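Flagellar hook protein FlgE (Caulobacter crescentus CB15, PDB 5AY6) forms the flagellar hook, the curved segment that probably works as a universal joint passing motor torque to the filament, represented here by an outer-domain fragment. Local coordinates at residues Y145-K157 and A198-N212. Sequence-based numbering, arbitrary orientation.
Sequences YDPSTWSMSDYAK and AELRAKPGDLANNGN
With CG opposite the carbonyl carbon (chi1 -59°) and the chain extended beyond it, E199 carries its carboxylate from strand 198-202 to the start of helix 152-157, while Y145, its ring opposite the backbone N, meets that carboxylate from the other direction. Four of the five hydrogen bonds across the contact end on this carboxylate. E199 OE2 accepts from Y145 OH at 2.6 Å on the anti side and from M152 N at 2.9 Å on the syn side. E199 OE1 takes S153 N, also syn, and S153 OG, which arrives nearly along the C-O axis at 3.0 Å. E199 OE2 lies at the edge of the Y145 ring, in its plane, and the two planes are 30° apart. Since two donors are amides of the helix's first turn, the buried negative charge is probably stabilised there, beside the S151/D154 capping box. N212 ND2 donates to D154 OD1 at 3.0 Å from above the carboxylate plane, while D154 OD1 lies close to the N212 amide plane; D154 OD2 accepts from S151 N. Further along, A156 CB lies over one face of the R201 guanidinium, toward its rim, 3.2 Å from R201 NH1, and P204 CG rests 4.0 Å from K157 CA. R201 also forms a salt bridge with E168, and Q214 of strand 214-222 donates to E199 OE1. The helix packs against the five-stranded antiparallel sheet of the FlaE D2 region, its axis 36° from that of strand 198-202 at a closest approach of 9.5 Å, and M152 touches S186 and L188 of strand 180-189.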
# COMPACT_ATOMS: atom_id res chain seq x y z
N TYR A 145 5.02 -0.40 5.40
CA TYR A 145 4.62 -1.18 4.24
C TYR A 145 5.10 -0.57 2.93
O TYR A 145 5.03 0.64 2.72
CB TYR A 145 3.09 -1.31 4.20
CG TYR A 145 2.55 -1.94 2.94
CD1 TYR A 145 1.95 -1.18 1.94
CD2 TYR A 145 2.64 -3.31 2.74
CE1 TYR A 145 1.45 -1.76 0.79
CE2 TYR A 145 2.15 -3.91 1.59
CZ TYR A 145 1.56 -3.13 0.62
OH TYR A 145 1.08 -3.72 -0.52
N ASP A 146 5.59 -1.44 2.05
CA ASP A 146 5.94 -1.07 0.69
C ASP A 146 5.59 -2.22 -0.24
O ASP A 146 6.06 -3.33 -0.04
CB ASP A 146 7.42 -0.73 0.57
CG ASP A 146 7.76 -0.15 -0.79
OD1 ASP A 146 7.81 -0.93 -1.77
OD2 ASP A 146 7.96 1.08 -0.88
N PRO A 147 4.76 -1.95 -1.26
CA PRO A 147 4.28 -3.01 -2.16
C PRO A 147 5.42 -3.72 -2.90
O PRO A 147 5.22 -4.83 -3.39
CB PRO A 147 3.37 -2.26 -3.14
CG PRO A 147 3.75 -0.82 -3.02
CD PRO A 147 4.20 -0.63 -1.61
N SER A 148 6.58 -3.09 -2.95
CA SER A 148 7.73 -3.65 -3.65
C SER A 148 8.79 -4.25 -2.73
O SER A 148 9.27 -5.35 -2.99
CB SER A 148 8.37 -2.57 -4.53
OG SER A 148 9.64 -2.99 -5.00
N THR A 149 9.16 -3.54 -1.67
CA THR A 149 10.31 -3.95 -0.86
C THR A 149 9.95 -4.43 0.55
O THR A 149 10.80 -4.96 1.25
CB THR A 149 11.33 -2.80 -0.72
OG1 THR A 149 10.69 -1.66 -0.13
CG2 THR A 149 11.89 -2.42 -2.08
N TRP A 150 8.70 -4.24 0.95
CA TRP A 150 8.28 -4.65 2.29
C TRP A 150 6.78 -4.96 2.26
O TRP A 150 5.97 -4.24 2.84
CB TRP A 150 8.60 -3.54 3.29
CG TRP A 150 8.72 -3.99 4.72
CD1 TRP A 150 7.91 -3.63 5.77
CD2 TRP A 150 9.71 -4.88 5.26
NE1 TRP A 150 8.34 -4.24 6.92
CE2 TRP A 150 9.44 -5.01 6.64
CE3 TRP A 150 10.79 -5.57 4.71
CZ2 TRP A 150 10.21 -5.81 7.48
CZ3 TRP A 150 11.56 -6.36 5.55
CH2 TRP A 150 11.27 -6.47 6.91
N SER A 151 6.43 -6.04 1.57
CA SER A 151 5.04 -6.25 1.18
C SER A 151 4.40 -7.46 1.85
O SER A 151 5.03 -8.13 2.67
CB SER A 151 4.95 -6.42 -0.34
OG SER A 151 5.60 -7.61 -0.75
N MET A 152 3.14 -7.71 1.52
CA MET A 152 2.45 -8.88 2.05
C MET A 152 2.97 -10.15 1.36
O MET A 152 2.95 -11.23 1.95
CB MET A 152 0.94 -8.73 1.87
CG MET A 152 0.36 -7.54 2.62
SD MET A 152 -1.42 -7.33 2.40
CE MET A 152 -1.44 -6.09 1.10
N SER A 153 3.46 -10.02 0.13
CA SER A 153 4.07 -11.15 -0.55
C SER A 153 5.41 -11.49 0.10
O SER A 153 5.79 -12.66 0.19
CB SER A 153 4.24 -10.87 -2.04
OG SER A 153 2.97 -10.73 -2.67
N ASP A 154 6.13 -10.47 0.57
CA ASP A 154 7.38 -10.71 1.30
C ASP A 154 7.08 -11.48 2.57
O ASP A 154 7.84 -12.38 2.96
CB ASP A 154 8.08 -9.39 1.64
CG ASP A 154 8.65 -8.69 0.43
OD1 ASP A 154 9.11 -9.39 -0.51
OD2 ASP A 154 8.65 -7.44 0.41
N TYR A 155 5.97 -11.14 3.21
CA TYR A 155 5.56 -11.77 4.45
C TYR A 155 5.20 -13.24 4.24
O TYR A 155 5.55 -14.10 5.05
CB TYR A 155 4.38 -11.01 5.06
CG TYR A 155 3.74 -11.70 6.23
CD1 TYR A 155 4.30 -11.64 7.50
CD2 TYR A 155 2.56 -12.42 6.07
CE1 TYR A 155 3.72 -12.28 8.57
CE2 TYR A 155 1.96 -13.06 7.14
CZ TYR A 155 2.55 -12.99 8.39
OH TYR A 155 1.97 -13.62 9.46
N ALA A 156 4.49 -13.52 3.15
CA ALA A 156 4.11 -14.89 2.82
C ALA A 156 5.35 -15.77 2.62
O ALA A 156 5.35 -16.95 2.97
CB ALA A 156 3.23 -14.92 1.58
N LYS A 157 6.40 -15.18 2.06
CA LYS A 157 7.63 -15.93 1.85
C LYS A 157 8.41 -16.10 3.16
O LYS A 157 8.90 -17.19 3.45
CB LYS A 157 8.51 -15.23 0.82
CG LYS A 157 9.91 -15.78 0.77
CD LYS A 157 10.59 -15.54 -0.55
CE LYS A 157 11.92 -16.27 -0.58
NZ LYS A 157 11.74 -17.71 -0.21
N ALA A 198 -3.79 -3.54 -1.76
CA ALA A 198 -4.02 -4.92 -2.16
C ALA A 198 -2.87 -5.50 -2.97
O ALA A 198 -2.17 -4.79 -3.68
CB ALA A 198 -5.31 -5.01 -2.97
N GLU A 199 -2.67 -6.81 -2.82
CA GLU A 199 -1.75 -7.55 -3.67
C GLU A 199 -2.40 -8.83 -4.15
O GLU A 199 -3.13 -9.49 -3.40
CB GLU A 199 -0.44 -7.87 -2.94
CG GLU A 199 0.30 -6.65 -2.43
CD GLU A 199 1.48 -6.99 -1.53
OE1 GLU A 199 2.15 -8.03 -1.76
OE2 GLU A 199 1.74 -6.22 -0.60
N LEU A 200 -2.15 -9.18 -5.40
CA LEU A 200 -2.45 -10.51 -5.89
C LEU A 200 -1.13 -11.28 -5.90
O LEU A 200 -0.10 -10.73 -6.28
CB LEU A 200 -3.08 -10.47 -7.28
CG LEU A 200 -4.57 -10.09 -7.29
CD1 LEU A 200 -5.02 -9.78 -8.71
CD2 LEU A 200 -5.40 -11.21 -6.69
N ARG A 201 -1.15 -12.53 -5.48
CA ARG A 201 0.08 -13.30 -5.36
C ARG A 201 -0.16 -14.79 -5.53
O ARG A 201 -1.17 -15.32 -5.07
CB ARG A 201 0.76 -13.03 -4.01
CG ARG A 201 -0.10 -13.41 -2.80
CD ARG A 201 0.53 -12.97 -1.48
NE ARG A 201 -0.21 -13.48 -0.33
CZ ARG A 201 -0.08 -14.71 0.16
NH1 ARG A 201 0.77 -15.55 -0.42
NH2 ARG A 201 -0.79 -15.10 1.21
N ALA A 202 0.78 -15.45 -6.19
CA ALA A 202 0.82 -16.90 -6.24
C ALA A 202 1.62 -17.39 -5.05
O ALA A 202 2.22 -16.59 -4.34
CB ALA A 202 1.43 -17.38 -7.55
N LYS A 203 1.64 -18.70 -4.84
CA LYS A 203 2.47 -19.29 -3.80
C LYS A 203 3.93 -18.97 -4.09
O LYS A 203 4.37 -19.07 -5.24
CB LYS A 203 2.24 -20.80 -3.71
CG LYS A 203 3.14 -21.52 -2.72
CD LYS A 203 2.64 -22.94 -2.43
CE LYS A 203 3.54 -23.65 -1.43
NZ LYS A 203 2.92 -24.89 -0.89
N PRO A 204 4.69 -18.56 -3.06
CA PRO A 204 6.11 -18.27 -3.28
C PRO A 204 6.80 -19.46 -3.94
O PRO A 204 6.64 -20.60 -3.49
CB PRO A 204 6.64 -18.03 -1.86
CG PRO A 204 5.45 -17.52 -1.11
CD PRO A 204 4.28 -18.29 -1.66
N GLY A 205 7.52 -19.21 -5.02
CA GLY A 205 8.15 -20.29 -5.77
C GLY A 205 7.33 -20.83 -6.93
O GLY A 205 7.87 -21.53 -7.79
N ASP A 206 6.03 -20.54 -6.96
CA ASP A 206 5.19 -20.96 -8.08
C ASP A 206 5.43 -20.12 -9.33
O ASP A 206 5.01 -20.50 -10.43
CB ASP A 206 3.71 -20.90 -7.70
CG ASP A 206 3.19 -22.21 -7.16
OD1 ASP A 206 3.99 -23.01 -6.63
OD2 ASP A 206 1.96 -22.45 -7.24
N LEU A 207 6.10 -18.99 -9.17
CA LEU A 207 6.46 -18.13 -10.30
C LEU A 207 7.97 -18.19 -10.55
O LEU A 207 8.76 -18.20 -9.62
CB LEU A 207 6.05 -16.68 -10.05
CG LEU A 207 4.58 -16.37 -9.75
CD1 LEU A 207 4.40 -14.85 -9.63
CD2 LEU A 207 3.66 -16.94 -10.81
N ALA A 208 8.35 -18.19 -11.83
CA ALA A 208 9.76 -18.25 -12.20
C ALA A 208 10.46 -16.90 -12.09
O ALA A 208 11.68 -16.84 -11.96
CB ALA A 208 9.89 -18.79 -13.61
N ASN A 209 9.69 -15.82 -12.15
CA ASN A 209 10.25 -14.48 -12.32
C ASN A 209 10.54 -13.73 -11.02
O ASN A 209 11.11 -12.64 -11.05
CB ASN A 209 9.31 -13.65 -13.18
CG ASN A 209 7.92 -13.57 -12.59
OD1 ASN A 209 7.18 -14.55 -12.59
ND2 ASN A 209 7.56 -12.39 -12.08
N ASN A 210 10.14 -14.30 -9.89
CA ASN A 210 10.48 -13.75 -8.59
C ASN A 210 10.48 -14.86 -7.54
O ASN A 210 10.25 -16.02 -7.87
CB ASN A 210 9.53 -12.62 -8.18
CG ASN A 210 8.08 -13.08 -8.06
OD1 ASN A 210 7.79 -14.19 -7.62
ND2 ASN A 210 7.16 -12.21 -8.47
N GLY A 211 10.71 -14.49 -6.28
CA GLY A 211 10.74 -15.47 -5.21
C GLY A 211 9.51 -15.46 -4.32
O GLY A 211 9.13 -16.50 -3.77
N ASN A 212 8.89 -14.29 -4.16
CA ASN A 212 7.80 -14.19 -3.19
C ASN A 212 6.42 -14.44 -3.78
O ASN A 212 5.41 -14.47 -3.06
CB ASN A 212 7.83 -12.82 -2.49
CG ASN A 212 7.55 -11.65 -3.43
OD1 ASN A 212 7.18 -11.84 -4.59
ND2 ASN A 212 7.74 -10.44 -2.93
O HOH W 1 -0.52 -2.58 -2.47
O HOH W 2 7.27 -7.54 -2.74